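Local coordinates for protein Ton_1535 (Thermococcus onnurineus, PDB 3ZPJ) that is of unknown function but folds as an all-helical alpha-solenoid, a shape that often serves as a scaffold for binding partners, at residues R277-D280 against V281-Q284. Residues are numbered along the deposited sequence; the frame is centred on the assembly and turned at random.
Sequences RFTD and VNVQ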
ATOM      1  N   ARG A 277      15.087   4.753 -23.565  1.00 90.34           N
ATOM      2  CA  ARG A 277      15.785   3.526 -23.888  1.00 94.86           C
ATOM      3  C   ARG A 277      15.258   2.423 -23.001  1.00 88.44           C
ATOM      4  O   ARG A 277      15.044   2.626 -21.805  1.00 87.91           O
ATOM      5  CB  ARG A 277      17.266   3.700 -23.654  1.00104.00           C
ATOM      6  CG  ARG A 277      18.119   2.512 -24.024  1.00113.79           C
ATOM      7  CD  ARG A 277      19.570   2.848 -23.743  1.00118.00           C
ATOM      8  NE  ARG A 277      19.848   4.247 -24.056  1.00117.10           N
ATOM      9  CZ  ARG A 277      19.943   5.209 -23.143  1.00114.76           C
ATOM     10  NH1 ARG A 277      19.786   4.919 -21.857  1.00108.83           N
ATOM     11  NH2 ARG A 277      20.187   6.456 -23.518  1.00120.39           N
ATOM     12  N   PHE A 278      15.064   1.251 -23.587  1.00 76.06           N
ATOM     13  CA  PHE A 278      14.334   0.201 -22.908  1.00 53.58           C
ATOM     14  C   PHE A 278      15.185  -1.008 -22.610  1.00 51.45           C
ATOM     15  O   PHE A 278      16.015  -1.402 -23.423  1.00 61.45           O
ATOM     16  CB  PHE A 278      13.149  -0.224 -23.759  1.00 54.06           C
ATOM     17  CG  PHE A 278      12.122   0.851 -23.945  1.00 62.17           C
ATOM     18  CD1 PHE A 278      11.439   1.368 -22.860  1.00 64.93           C
ATOM     19  CD2 PHE A 278      11.825   1.329 -25.207  1.00 64.30           C
ATOM     20  CE1 PHE A 278      10.486   2.354 -23.034  1.00 65.06           C
ATOM     21  CE2 PHE A 278      10.871   2.307 -25.384  1.00 62.56           C
ATOM     22  CZ  PHE A 278      10.204   2.821 -24.301  1.00 57.34           C
ATOM     23  N   THR A 279      14.981  -1.599 -21.438  1.00 58.82           N
ATOM     24  CA  THR A 279      15.497  -2.934 -21.206  1.00 60.86           C
ATOM     25  C   THR A 279      14.440  -3.885 -21.731  1.00 63.27           C
ATOM     26  O   THR A 279      13.273  -3.514 -21.841  1.00 65.85           O
ATOM     27  CB  THR A 279      15.678  -3.226 -19.738  1.00 51.89           C
ATOM     28  OG1 THR A 279      14.419  -3.090 -19.090  1.00 45.52           O
ATOM     29  CG2 THR A 279      16.683  -2.272 -19.117  1.00 48.71           C
ATOM     30  N   ASP A 280      14.845  -5.109 -22.046  1.00 57.73           N
ATOM     31  CA  ASP A 280      13.938  -6.082 -22.633  1.00 54.56           C
ATOM     32  C   ASP A 280      12.753  -6.339 -21.720  1.00 58.63           C
ATOM     33  O   ASP A 280      11.633  -6.553 -22.175  1.00 55.44           O
ATOM     34  CB  ASP A 280      14.667  -7.389 -22.929  1.00 61.08           C
ATOM     35  CG  ASP A 280      13.926  -8.246 -23.928  1.00 67.50           C
ATOM     36  OD1 ASP A 280      13.524  -7.720 -24.989  1.00 69.75           O
ATOM     37  OD2 ASP A 280      13.727  -9.442 -23.644  1.00 68.17           O
ATOM     38  N   VAL A 281      12.993  -6.295 -20.419  1.00 53.57           N
ATOM     39  CA  VAL A 281      11.905  -6.463 -19.490  1.00 47.57           C
ATOM     40  C   VAL A 281      10.923  -5.284 -19.589  1.00 48.95           C
ATOM     41  O   VAL A 281       9.709  -5.489 -19.570  1.00 49.51           O
ATOM     42  CB  VAL A 281      12.423  -6.669 -18.058  1.00 58.10           C
ATOM     43  CG1 VAL A 281      11.299  -6.483 -17.039  1.00 39.49           C
ATOM     44  CG2 VAL A 281      13.068  -8.049 -17.947  1.00 54.71           C
ATOM     45  N   ASN A 282      11.441  -4.063 -19.722  1.00 48.92           N
ATOM     46  CA  ASN A 282      10.577  -2.903 -19.962  1.00 50.17           C
ATOM     47  C   ASN A 282       9.730  -3.109 -21.224  1.00 49.73           C
ATOM     48  O   ASN A 282       8.523  -2.848 -21.230  1.00 46.73           O
ATOM     49  CB  ASN A 282      11.393  -1.607 -20.078  1.00 53.54           C
ATOM     50  CG  ASN A 282      12.004  -1.173 -18.749  1.00 55.92           C
ATOM     51  OD1 ASN A 282      11.517  -1.549 -17.682  1.00 66.87           O
ATOM     52  ND2 ASN A 282      13.072  -0.376 -18.813  1.00 59.06           N
ATOM     53  N   VAL A 283      10.366  -3.613 -22.275  1.00 44.72           N
ATOM     54  CA  VAL A 283       9.664  -3.920 -23.511  1.00 51.09           C
ATOM     55  C   VAL A 283       8.531  -4.921 -23.291  1.00 53.82           C
ATOM     56  O   VAL A 283       7.390  -4.691 -23.697  1.00 49.44           O
ATOM     57  CB  VAL A 283      10.628  -4.473 -24.541  1.00 51.28           C
ATOM     58  CG1 VAL A 283       9.891  -4.834 -25.806  1.00 49.29           C
ATOM     59  CG2 VAL A 283      11.717  -3.461 -24.807  1.00 50.89           C
ATOM     60  N   GLN A 284       8.847  -6.025 -22.629  1.00 59.19           N
ATOM     61  CA  GLN A 284       7.844  -7.029 -22.303  1.00 54.86           C
ATOM     62  C   GLN A 284       6.704  -6.432 -21.507  1.00 41.43           C
ATOM     63  O   GLN A 284       5.532  -6.699 -21.769  1.00 46.11           O
ATOM     64  CB  GLN A 284       8.485  -8.162 -21.517  1.00 41.74           C
ATOM     65  CG  GLN A 284       9.590  -8.843 -22.292  1.00 52.57           C
ATOM     66  CD  GLN A 284      10.473  -9.686 -21.414  1.00 57.33           C
ATOM     67  OE1 GLN A 284      10.100 -10.031 -20.293  1.00 57.85           O
ATOM     68  NE2 GLN A 284      11.655 -10.024 -21.914  1.00 63.50           N
TER
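Thr-279 is the N-cap of helix 280-293, and its side chain accepts a hydrogen bond from the backbone of Asn-282. The bond runs from Asn-282 N to Thr-279 OG1 over 3.2 Å. With chi1 at 59°, OG1 lies between the backbone N and the carbonyl carbon of its own residue and faces the first turn of the helix. The Thr-279 carbonyl also works: Val-283 N donates to Thr-279 O at 2.9 Å. One residue further, Gln-284 N donates to Asp-280 O at 2.9 Å.

The side chains of Asp-280 and Gln-284 add a further link. Gln-284 NE2 donates to Asp-280 OD2 at 2.8 Å; OD2 lies near the amide plane, but NE2 comes from above the plane of the carboxylate. The two flat groups stand 89° apart, and the N-H...O angle is a bent 130°. A leucine in place of Gln-284 would probably leave OD2 without this side-chain donor. That carboxylate has other holds, because OD1 accepts from Gln-307 N and OD2 from Asn-308 N.

The tight apolar part lies around buried Val-283. Its CG2 meets Phe-278 CB at 3.7 Å, while Phe-278 CD1 approaches Asn-282 CB more loosely at 4.1 Å. Thr-279 and Val-281 form the solvent side.

The contact starts a helix near the surface of the solenoid. Phe-278 and Asn-282 rest on helix 240-256 through Val-241. Asp-280, Val-283 and Gln-284 touch Ile-306, in the loop between helices 296-303 and 309-325.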